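Local coordinates for protein bifunctional endomannanase/endoglucanase (Caldanaerobius polysaccharolyticus, PDB 3W0K) that probably hydrolyses internal glycosidic bonds of mannan and beta-glucan chains, acting as a TIM-barrel glycoside hydrolase of family 5, at residues Ile65-Tyr68 with Leu69-Ser73; Glu116-Ala119 with Lys120-Gly124. All blocks are in the same frame, centred on the assembly; numbering follows the deposited sequence.

Interaction 1: residues Ile65-Tyr68 with Leu69-Ser73; sequences IDLY and LRECS
Leu67 and Glu71 sit one turn apart on helix 62-74, an outer helix of a (beta/alpha)8 TIM barrel, and the two side chains leave the helix in the same direction and run alongside each other. The touch is between methyl CD1 of Leu67 and carboxylate atom OE2 of Glu71, 3.9 Å apart. Nearer the backbone, CG of Glu71 passes 3.3 Å from O of Leu67. In Glu71 a chi1 of -61° sets CG opposite the carbonyl carbon, and with a second bend at chi2 (-61°) the chain turns back, CG lying against Leu67 O and OE2 against the Leu67 methyl.

Beneath these side chains the backbone makes four successive i to i+4 hydrogen bonds. Leu69 N reaches Ile65 O at 3.0 Å and Arg70 N reaches Asp66 O at 2.9 Å; Glu71 N to Leu67 O and Cys72 N to Tyr68 O continue the series.

Further out, Pro23 packs on both Leu67 and Glu71, while a salt bridge from OE1 of Glu71 runs to NH1 of Arg75, just beyond the end of the helix. The barrel-facing side carries Tyr68, Leu69 and Cys72: Leu69 and Tyr68 lie on Met79 of strand 78-83, and Cys72 on Val39 of strand 38-44. The Tyr68 ring also meets Trp10, planes about 55° apart, and its OH hydrogen-bonds to the backbone O of Glu21.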
# COMPACT_ATOMS: atom_id res chain seq x y z
N ILE A 65 -16.60 -2.07 6.03
CA ILE A 65 -15.43 -2.94 6.01
C ILE A 65 -15.89 -4.39 5.96
O ILE A 65 -15.31 -5.20 5.23
CB ILE A 65 -14.50 -2.66 7.22
CG1 ILE A 65 -14.04 -1.20 7.18
CG2 ILE A 65 -13.28 -3.59 7.17
CD1 ILE A 65 -13.22 -0.77 8.38
N ASP A 66 -16.97 -4.71 6.67
CA ASP A 66 -17.53 -6.07 6.66
C ASP A 66 -17.93 -6.42 5.23
O ASP A 66 -17.70 -7.53 4.76
CB ASP A 66 -18.81 -6.15 7.50
CG ASP A 66 -18.57 -5.97 8.99
OD1 ASP A 66 -17.41 -5.91 9.43
OD2 ASP A 66 -19.58 -5.89 9.72
N LEU A 67 -18.55 -5.45 4.55
CA LEU A 67 -19.02 -5.63 3.18
C LEU A 67 -17.86 -5.83 2.21
O LEU A 67 -17.93 -6.68 1.32
CB LEU A 67 -19.88 -4.44 2.75
CG LEU A 67 -20.58 -4.55 1.39
CD1 LEU A 67 -21.37 -5.84 1.29
CD2 LEU A 67 -21.48 -3.34 1.19
N TYR A 68 -16.79 -5.05 2.37
CA TYR A 68 -15.62 -5.19 1.51
C TYR A 68 -15.07 -6.60 1.67
O TYR A 68 -14.74 -7.26 0.68
CB TYR A 68 -14.53 -4.18 1.90
CG TYR A 68 -14.89 -2.71 1.81
CD1 TYR A 68 -15.97 -2.27 1.04
CD2 TYR A 68 -14.14 -1.76 2.50
CE1 TYR A 68 -16.30 -0.91 0.97
CE2 TYR A 68 -14.45 -0.41 2.44
CZ TYR A 68 -15.53 0.02 1.67
OH TYR A 68 -15.82 1.36 1.62
N LEU A 69 -14.96 -7.06 2.91
CA LEU A 69 -14.44 -8.39 3.21
C LEU A 69 -15.31 -9.48 2.59
O LEU A 69 -14.80 -10.41 1.96
CB LEU A 69 -14.35 -8.60 4.73
CG LEU A 69 -13.92 -10.00 5.20
CD1 LEU A 69 -12.52 -10.33 4.70
CD2 LEU A 69 -13.98 -10.07 6.73
N ARG A 70 -16.63 -9.35 2.76
CA ARG A 70 -17.56 -10.33 2.21
C ARG A 70 -17.45 -10.45 0.70
O ARG A 70 -17.39 -11.55 0.16
CB ARG A 70 -19.00 -9.97 2.60
CG ARG A 70 -20.05 -10.87 1.95
CD ARG A 70 -21.40 -10.72 2.63
NE ARG A 70 -21.40 -11.28 3.98
CZ ARG A 70 -21.34 -12.58 4.25
NH1 ARG A 70 -21.28 -13.48 3.27
NH2 ARG A 70 -21.33 -12.99 5.52
N GLU A 71 -17.40 -9.31 0.02
CA GLU A 71 -17.30 -9.32 -1.44
C GLU A 71 -15.95 -9.83 -1.93
O GLU A 71 -15.88 -10.51 -2.96
CB GLU A 71 -17.63 -7.95 -2.01
CG GLU A 71 -19.06 -7.47 -1.70
CD GLU A 71 -20.16 -8.37 -2.26
OE1 GLU A 71 -19.90 -9.20 -3.16
OE2 GLU A 71 -21.31 -8.25 -1.79
N CYS A 72 -14.87 -9.53 -1.21
CA CYS A 72 -13.55 -10.02 -1.60
C CYS A 72 -13.49 -11.53 -1.39
O CYS A 72 -13.09 -12.27 -2.29
CB CYS A 72 -12.45 -9.33 -0.78
SG CYS A 72 -12.08 -7.64 -1.30
N SER A 73 -13.90 -11.99 -0.21
CA SER A 73 -13.88 -13.41 0.11
C SER A 73 -14.72 -14.26 -0.85
O SER A 73 -14.32 -15.36 -1.23
CB SER A 73 -14.34 -13.65 1.55
OG SER A 73 -13.37 -13.19 2.48

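Interaction 2: residues Glu116-Ala119 with Lys120-Gly124; sequences ELFA and KRYKG
Residues 116-119 and 120-124 form the last turns of helix 105-121 and the chain leaving it. Lys120 N, Arg121 N and Tyr122 N bond in sequence to the carbonyls of Glu116, Leu117 and Phe118, the first at 2.9 Å. Tyr122 is the first residue to leave helical backbone angles (phi -105°, psi 16°), and at Lys123 the i to i+4 pattern has stopped: its N makes a weak bond to Lys120 O instead.

Lys120 curls back over the helix surface. Bends at chi3 and chi4 return NZ to within 3.2 Å of Glu116 O, a weak hydrogen bond, so one carbonyl receives both the main-chain N and the side-chain ammonium of the same lysine. The Glu116 chain is extended beyond CG, and its OE1 stands 4.9 Å from Lys120 NZ, too far for a direct salt bridge; a water joins the two, donating to Glu116 OE1 at 2.9 Å and accepting a weak bond from Lys120 NZ.

On the inner side, Phe118 and Tyr122 lie alongside each other, with CD1 of Phe118 3.9 Å from CE2 of Tyr122. The tyrosine leans back along the helix, its CD2 3.3 Å from Phe118 O, and CG of Arg121 rests over one ring face, toward the rim. Phe118 and Ala119 pack on Phe132 of strand 130-133, while Glu116, Ala119 and Lys120 touch Ile165 of helix 148-165. This is the C-terminal end of an outer helix in a TIM barrel, within the beta-alpha-beta crossover from strand 78-83 to strand 130-133.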
# COMPACT_ATOMS: atom_id res chain seq x y z
N GLU A 116 -7.26 -3.27 17.97
CA GLU A 116 -7.87 -4.27 18.84
C GLU A 116 -9.33 -4.43 18.43
O GLU A 116 -9.87 -5.54 18.46
CB GLU A 116 -7.76 -3.86 20.31
CG GLU A 116 -6.35 -3.98 20.87
CD GLU A 116 -6.26 -3.55 22.32
OE1 GLU A 116 -6.89 -2.53 22.69
OE2 GLU A 116 -5.56 -4.22 23.09
N LEU A 117 -9.96 -3.33 18.04
CA LEU A 117 -11.36 -3.35 17.59
C LEU A 117 -11.50 -4.27 16.38
O LEU A 117 -12.37 -5.14 16.36
CB LEU A 117 -11.83 -1.95 17.20
CG LEU A 117 -12.13 -0.94 18.30
CD1 LEU A 117 -12.46 0.39 17.65
CD2 LEU A 117 -13.29 -1.43 19.16
N PHE A 118 -10.63 -4.09 15.39
CA PHE A 118 -10.67 -4.92 14.19
C PHE A 118 -10.28 -6.36 14.49
O PHE A 118 -10.86 -7.29 13.93
CB PHE A 118 -9.78 -4.32 13.09
CG PHE A 118 -10.29 -3.02 12.55
CD1 PHE A 118 -11.64 -2.87 12.22
CD2 PHE A 118 -9.44 -1.93 12.39
CE1 PHE A 118 -12.12 -1.65 11.74
CE2 PHE A 118 -9.91 -0.72 11.91
CZ PHE A 118 -11.26 -0.57 11.58
N ALA A 119 -9.31 -6.56 15.38
CA ALA A 119 -8.89 -7.91 15.75
C ALA A 119 -10.07 -8.66 16.36
O ALA A 119 -10.32 -9.82 16.03
CB ALA A 119 -7.73 -7.86 16.73
N LYS A 120 -10.81 -7.98 17.24
CA LYS A 120 -11.98 -8.60 17.88
C LYS A 120 -13.12 -8.82 16.89
O LYS A 120 -13.72 -9.90 16.86
CB LYS A 120 -12.48 -7.73 19.03
CG LYS A 120 -11.61 -7.77 20.27
CD LYS A 120 -12.30 -7.08 21.44
CE LYS A 120 -12.34 -5.57 21.26
NZ LYS A 120 -10.98 -4.98 21.39
N ARG A 121 -13.39 -7.81 16.07
CA ARG A 121 -14.47 -7.89 15.10
C ARG A 121 -14.31 -9.04 14.11
O ARG A 121 -15.27 -9.74 13.79
CB ARG A 121 -14.61 -6.57 14.34
CG ARG A 121 -15.91 -6.45 13.56
CD ARG A 121 -16.01 -5.12 12.86
NE ARG A 121 -17.29 -4.96 12.17
CZ ARG A 121 -18.37 -4.41 12.73
NH1 ARG A 121 -18.33 -3.96 13.97
NH2 ARG A 121 -19.49 -4.30 12.02
N TYR A 122 -13.08 -9.25 13.65
CA TYR A 122 -12.82 -10.29 12.66
C TYR A 122 -12.15 -11.55 13.18
O TYR A 122 -11.68 -12.37 12.39
CB TYR A 122 -12.05 -9.69 11.49
CG TYR A 122 -12.76 -8.51 10.87
CD1 TYR A 122 -14.03 -8.65 10.31
CD2 TYR A 122 -12.19 -7.23 10.89
CE1 TYR A 122 -14.72 -7.56 9.80
CE2 TYR A 122 -12.88 -6.13 10.37
CZ TYR A 122 -14.14 -6.31 9.83
OH TYR A 122 -14.84 -5.22 9.34
N LYS A 123 -12.14 -11.75 14.50
CA LYS A 123 -11.54 -12.95 15.06
C LYS A 123 -12.25 -14.17 14.48
O LYS A 123 -13.48 -14.24 14.49
CB LYS A 123 -11.65 -12.98 16.58
CG LYS A 123 -10.97 -14.20 17.20
CD LYS A 123 -11.08 -14.21 18.70
CE LYS A 123 -10.44 -15.47 19.27
NZ LYS A 123 -10.54 -15.52 20.75
N GLY A 124 -11.47 -15.10 13.94
CA GLY A 124 -12.07 -16.29 13.35
C GLY A 124 -11.93 -16.29 11.84
O GLY A 124 -11.95 -17.36 11.22
O HOH W 1 -9.64 -2.87 23.63

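Both contacts are local, each within one outer helix of the barrel, and these two helices pack against each other. Interaction 1 supplies the acceptor, Asp66, whose carboxylate splits between two partners from interaction 2: OD1 to Tyr122 OH at 2.7 Å, probably a hydrogen bond, and OD2 to Arg121 NH2 at 2.8 Å, a salt bridge. An apolar patch adjoins this, with CD1 of Ile65 3.6 Å from CE1 of Phe118. Each contact has a buried side toward the strands. Away from the barrel they differ: the Leu67-Glu71 side of 65-73 is partly covered by Pro23 and helix 25-33, whereas in 116-124 the exposed Lys120 turns to a carbonyl and a water.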